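Local atomic coordinates of DUF416 domain-containing protein (Shewanella baltica, PDB entry 2Q9R), a protein that is of unknown function but belongs to the DUF416 family, is mostly helical and holds benzoic acid in a pocket in this crystal. Residues A26-M31 with V100-L105; A48-A53 with Q75-N80. All blocks are in the same frame, centred on the assembly; numbering follows the deposited sequence. Where two conformers were deposited one is given.

Contact 1: A26-M31 with V100-L105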
loop_
_atom_site.group_PDB
_atom_site.type_symbol
_atom_site.label_atom_id
_atom_site.label_comp_id
_atom_site.label_asym_id
_atom_site.label_seq_id
_atom_site.Cartn_x
_atom_site.Cartn_y
_atom_site.Cartn_z
ATOM N N ALA A 26 20.842 -2.987 1.163
ATOM C CA ALA A 26 19.551 -3.462 1.686
ATOM C C ALA A 26 18.355 -2.781 0.959
ATOM O O ALA A 26 17.363 -3.433 0.589
ATOM C CB ALA A 26 19.490 -3.212 3.216
ATOM N N LEU A 27 18.411 -1.461 0.808
ATOM C CA LEU A 27 17.405 -0.754 0.022
ATOM C C LEU A 27 17.338 -1.221 -1.444
ATOM O O LEU A 27 16.280 -1.287 -2.014
ATOM C CB LEU A 27 17.606 0.781 0.086
ATOM C CG LEU A 27 17.306 1.474 1.416
ATOM C CD1 LEU A 27 17.314 2.984 1.229
ATOM C CD2 LEU A 27 15.959 0.957 2.099
ATOM N N CYS A 28 18.448 -1.542 -2.066
ATOM C CA CYS A 28 18.411 -1.932 -3.472
ATOM C C CYS A 28 17.799 -3.296 -3.613
ATOM O O CYS A 28 17.097 -3.543 -4.558
ATOM C CB CYS A 28 19.793 -1.951 -4.093
ATOM S SG CYS A 28 20.466 -0.334 -4.424
ATOM N N GLN A 29 18.104 -4.185 -2.666
ATOM C CA GLN A 29 17.543 -5.504 -2.662
ATOM C C GLN A 29 16.018 -5.413 -2.576
ATOM O O GLN A 29 15.343 -6.126 -3.248
ATOM C CB GLN A 29 18.078 -6.344 -1.507
ATOM C CG GLN A 29 17.460 -7.717 -1.412
ATOM C CD GLN A 29 17.907 -8.621 -2.518
ATOM O OE1 GLN A 29 19.076 -8.728 -2.736
ATOM N NE2 GLN A 29 16.989 -9.250 -3.238
ATOM N N ARG A 30 15.516 -4.532 -1.734
ATOM C CA ARG A 30 14.094 -4.383 -1.512
ATOM C C ARG A 30 13.290 -3.948 -2.757
ATOM O O ARG A 30 12.130 -4.301 -2.900
ATOM C CB ARG A 30 13.925 -3.399 -0.330
ATOM C CG ARG A 30 12.531 -3.104 0.091
ATOM C CD ARG A 30 12.539 -2.503 1.495
ATOM N NE ARG A 30 11.301 -1.849 1.835
ATOM C CZ ARG A 30 11.051 -0.542 1.701
ATOM N NH1 ARG A 30 11.957 0.303 1.215
ATOM N NH2 ARG A 30 9.876 -0.074 2.060
HETATM N N MSE A 31 13.931 -3.215 -3.657
HETATM C CA MSE A 31 13.342 -2.796 -4.922
HETATM C C MSE A 31 13.208 -3.898 -6.005
HETATM O O MSE A 31 12.440 -3.731 -6.970
HETATM C CB MSE A 31 14.212 -1.682 -5.522
HETATM C CG MSE A 31 14.362 -0.393 -4.696
HETATM SE SE MSE A 31 15.725 0.734 -5.471
HETATM C CE MSE A 31 16.229 1.659 -3.936
ATOM N N VAL A 100 18.537 1.421 -11.863
ATOM C CA VAL A 100 19.389 2.619 -11.766
ATOM C C VAL A 100 20.015 2.773 -10.352
ATOM O O VAL A 100 21.183 3.194 -10.201
ATOM C CB VAL A 100 18.636 3.913 -12.208
ATOM C CG1 VAL A 100 19.359 5.159 -11.741
ATOM C CG2 VAL A 100 18.397 3.937 -13.753
ATOM N N ALA A 101 19.268 2.408 -9.329
ATOM C CA ALA A 101 19.819 2.328 -7.946
ATOM C C ALA A 101 21.022 1.393 -7.822
ATOM O O ALA A 101 22.015 1.717 -7.202
ATOM C CB ALA A 101 18.719 1.884 -6.973
ATOM N N ILE A 102 20.894 0.202 -8.389
ATOM C CA ILE A 102 21.958 -0.771 -8.332
ATOM C C ILE A 102 23.150 -0.230 -9.097
ATOM O O ILE A 102 24.291 -0.295 -8.594
ATOM C CB ILE A 102 21.505 -2.156 -8.871
ATOM C CG1 ILE A 102 20.407 -2.712 -7.952
ATOM C CG2 ILE A 102 22.696 -3.093 -8.928
ATOM C CD1 ILE A 102 19.554 -3.853 -8.555
ATOM N N SER A 103 22.902 0.348 -10.269
ATOM C CA SER A 103 23.987 0.927 -11.050
ATOM C C SER A 103 24.692 2.047 -10.289
ATOM O O SER A 103 25.909 2.111 -10.281
ATOM C CB SER A 103 23.489 1.476 -12.383
ATOM O OG SER A 103 22.862 0.480 -13.169
ATOM N N THR A 104 23.910 2.960 -9.706
ATOM C CA THR A 104 24.437 4.064 -8.892
ATOM C C THR A 104 25.281 3.543 -7.709
ATOM O O THR A 104 26.375 4.006 -7.468
ATOM C CB THR A 104 23.278 4.933 -8.368
ATOM O OG1 THR A 104 22.498 5.384 -9.483
ATOM C CG2 THR A 104 23.781 6.125 -7.544
ATOM N N LEU A 105 24.786 2.538 -7.003
ATOM C CA LEU A 105 25.553 1.968 -5.879
ATOM C C LEU A 105 26.870 1.309 -6.302
ATOM O O LEU A 105 27.926 1.518 -5.653
ATOM C CB LEU A 105 24.658 0.992 -5.095
ATOM C CG LEU A 105 25.353 0.226 -3.987
ATOM C CD1 LEU A 105 26.111 1.194 -3.012
ATOM C CD2 LEU A 105 24.307 -0.645 -3.277
#

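Contact 2: A48-A53 with Q75-N80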
loop_
_atom_site.group_PDB
_atom_site.type_symbol
_atom_site.label_atom_id
_atom_site.label_comp_id
_atom_site.label_asym_id
_atom_site.label_seq_id
_atom_site.Cartn_x
_atom_site.Cartn_y
_atom_site.Cartn_z
ATOM N N ALA A 48 17.738 -11.498 -13.689
ATOM C CA ALA A 48 18.927 -12.195 -13.185
ATOM C C ALA A 48 20.179 -11.314 -13.243
ATOM O O ALA A 48 21.146 -11.518 -12.501
ATOM C CB ALA A 48 19.147 -13.477 -13.981
ATOM N N VAL A 49 20.181 -10.339 -14.146
ATOM C CA VAL A 49 21.293 -9.385 -14.218
ATOM C C VAL A 49 21.355 -8.529 -12.948
ATOM O O VAL A 49 22.456 -8.265 -12.409
ATOM C CB VAL A 49 21.217 -8.503 -15.505
ATOM C CG1 VAL A 49 22.037 -7.245 -15.340
ATOM C CG2 VAL A 49 21.645 -9.318 -16.753
ATOM N N LEU A 50 20.176 -8.123 -12.463
ATOM C CA LEU A 50 20.048 -7.364 -11.228
ATOM C C LEU A 50 20.322 -8.259 -10.023
ATOM O O LEU A 50 21.033 -7.844 -9.120
ATOM C CB LEU A 50 18.670 -6.723 -11.085
ATOM C CG LEU A 50 18.293 -5.488 -11.907
ATOM C CD1 LEU A 50 18.141 -5.892 -13.398
ATOM C CD2 LEU A 50 17.028 -4.861 -11.361
ATOM N N SER A 51 19.783 -9.483 -9.996
ATOM C CA SER A 51 20.021 -10.343 -8.840
ATOM C C SER A 51 21.489 -10.773 -8.732
ATOM O O SER A 51 21.989 -10.913 -7.624
ATOM C CB SER A 51 19.080 -11.558 -8.804
ATOM O OG SER A 51 19.216 -12.359 -9.957
ATOM N N THR A 52 22.169 -10.958 -9.867
ATOM C CA THR A 52 23.593 -11.268 -9.876
ATOM C C THR A 52 24.401 -10.102 -9.318
ATOM O O THR A 52 25.303 -10.292 -8.513
ATOM C CB THR A 52 24.148 -11.571 -11.290
ATOM O OG1 THR A 52 23.451 -12.683 -11.854
ATOM C CG2 THR A 52 25.625 -11.931 -11.225
ATOM N N ALA A 53 24.094 -8.898 -9.774
ATOM C CA ALA A 53 24.704 -7.711 -9.212
ATOM C C ALA A 53 24.444 -7.622 -7.703
ATOM O O ALA A 53 25.356 -7.357 -6.915
ATOM C CB ALA A 53 24.207 -6.433 -9.964
ATOM N N GLN A 75 27.614 -2.218 -17.468
ATOM C CA GLN A 75 27.158 -2.284 -18.846
ATOM C C GLN A 75 25.946 -3.185 -19.017
ATOM O O GLN A 75 25.024 -2.855 -19.757
ATOM C CB GLN A 75 28.303 -2.717 -19.788
ATOM C CG GLN A 75 27.913 -2.641 -21.241
ATOM C CD GLN A 75 27.564 -1.227 -21.644
ATOM O OE1 GLN A 75 28.397 -0.333 -21.534
ATOM N NE2 GLN A 75 26.318 -1.010 -22.081
ATOM N N ARG A 76 25.947 -4.339 -18.364
ATOM C CA ARG A 76 24.773 -5.227 -18.421
ATOM C C ARG A 76 23.555 -4.593 -17.776
ATOM O O ARG A 76 22.435 -4.725 -18.280
ATOM C CB ARG A 76 25.047 -6.573 -17.760
ATOM C CG ARG A 76 25.986 -7.457 -18.560
ATOM C CD ARG A 76 25.760 -8.931 -18.268
ATOM N NE ARG A 76 26.785 -9.743 -18.930
ATOM C CZ ARG A 76 27.901 -10.220 -18.359
ATOM N NH1 ARG A 76 28.181 -9.999 -17.068
ATOM N NH2 ARG A 76 28.748 -10.942 -19.090
ATOM N N LEU A 77 23.773 -3.911 -16.664
ATOM C CA LEU A 77 22.682 -3.181 -16.037
ATOM C C LEU A 77 22.077 -2.150 -16.999
ATOM O O LEU A 77 20.851 -2.081 -17.143
ATOM C CB LEU A 77 23.152 -2.550 -14.728
ATOM C CG LEU A 77 23.395 -3.584 -13.589
ATOM C CD1 LEU A 77 24.301 -3.068 -12.454
ATOM C CD2 LEU A 77 22.044 -4.028 -13.027
ATOM N N GLU A 78 22.927 -1.370 -17.666
ATOM C CA GLU A 78 22.417 -0.360 -18.577
ATOM C C GLU A 78 21.647 -1.014 -19.730
ATOM O O GLU A 78 20.566 -0.539 -20.071
ATOM C CB GLU A 78 23.528 0.575 -19.074
ATOM C CG GLU A 78 23.016 1.901 -19.718
ATOM C CD GLU A 78 22.188 2.779 -18.775
ATOM O OE1 GLU A 78 22.428 2.758 -17.540
ATOM O OE2 GLU A 78 21.288 3.499 -19.274
ATOM N N ASP A 79 22.162 -2.121 -20.276
ATOM C CA ASP A 79 21.473 -2.850 -21.348
ATOM C C ASP A 79 20.088 -3.298 -20.927
ATOM O O ASP A 79 19.192 -3.429 -21.747
ATOM C CB ASP A 79 22.288 -4.079 -21.794
ATOM C CG ASP A 79 23.590 -3.704 -22.524
ATOM O OD1 ASP A 79 23.710 -2.554 -23.004
ATOM O OD2 ASP A 79 24.500 -4.559 -22.599
ATOM N N ASN A 80 19.916 -3.531 -19.639
ATOM C CA ASN A 80 18.628 -3.948 -19.093
ATOM C C ASN A 80 17.795 -2.842 -18.421
ATOM O O ASN A 80 16.860 -3.129 -17.648
ATOM C CB ASN A 80 18.881 -5.094 -18.106
ATOM C CG ASN A 80 19.200 -6.378 -18.809
ATOM O OD1 ASN A 80 18.303 -7.097 -19.203
ATOM N ND2 ASN A 80 20.486 -6.647 -19.013
#

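Contact 1: A26-M31 with V100-L105
Cys28 enters the contact first and meets three residues of 100-105. Its SG lies anti to the carbonyl carbon (chi1 -74°) and points at the facing helix. There it rests 3.8 Å from Ala101 CB, with Ala101 O equally near. The CD2 branch of Leu105 comes to 4.0 Å from the same SG, so the sulfur lies between side chains one helical turn apart. On the backbone side of the sulfur, Cys28 CB touches Ile102 CG1 at 4.0 Å. One turn further on, Met31 is a selenomethionine. Its chain runs extended beyond CG and lays SE against Ala101 CB at 3.5 Å, with CE close to the same methyl. Ala101 CB is thus touched by both the sulfur of Cys28 and the selenium of Met31. No hydrogen bond crosses; the contact is apolar and buried. The axes of the two short segments approach to 9.6 Å and run nearly antiparallel, at 156°. This joins helix 17-42 to helix 92-111 near the centre of the chain. Leu123 of helix 120-136 touches both Met31 and Ala101, while Leu54 of helix 47-62 packs on Cys28.

Contact 2: A48-A53 with Q75-N80
Val49 holds CG1 anti to its own nitrogen (chi1 160°) and CG2 anti to the carbonyl carbon, which spreads both methyls towards 75-80. CG1 sits 3.9 Å from Arg76 CB and equally near Arg76 O. Leu77 has CG anti to the carbonyl carbon (chi1 -71°), and this swings its two methyls to the facing helix. Its CD2 touches Val49 CG1 at 4.0 Å and Leu50 CG at 4.2 Å. Its CD1 reaches Ala53 CB, one turn along from Val49. Asn80 meets Val49 head-on, with ND2 3.7 Å from Val49 CG2. The same ND2 donates back to Arg76 O at 2.8 Å, in a nearly straight bond (N-H...O 171°). The backbone N of Asn80 reaches that oxygen from the opposite face, so two donors grip it. Asn80 OD1 bonds to Asp46 N, just ahead of helix 47-62, and to a glycerol probably left from crystallisation. With an alanine at Asn80, Arg76 O is likely to lose one of its two donors and Asp46 N this acceptor, and a gap would probably open beside the Val49 methyls. Helix 70-79 ends here, and Asn80 already has non-helical backbone angles. The contact is antiparallel packing of two helices in an all-helical fold, with leucine, valine and alanine side chains between them and Asn80 bonding back to the last turn of helix 70-79.

The centres of contact 1 and contact 2 lie about 11 Å apart, and their side chains touch directly. Ile102 is the main bridge. Its CG2 packs 3.8 Å from Ala53 CB and 3.9 Å from Leu77 CD1, while its CD1 meets Leu50 CD2. Ser103 OG also lies against Leu77 CB at 3.4 Å. Apolar packing therefore continues across helices 17-42, 92-111, 47-62 and 70-79. The centre of contact 1 is about 4 Å from the centre of the chain, that of contact 2 about 15 Å. Neither lines the benzoic acid pocket: the side chains of Met31 and Leu50 are about 10 and 11 Å from a bound benzoic acid. Helix 17-42 does, however, supply Asn34, Leu37 and Phe38 to that pocket.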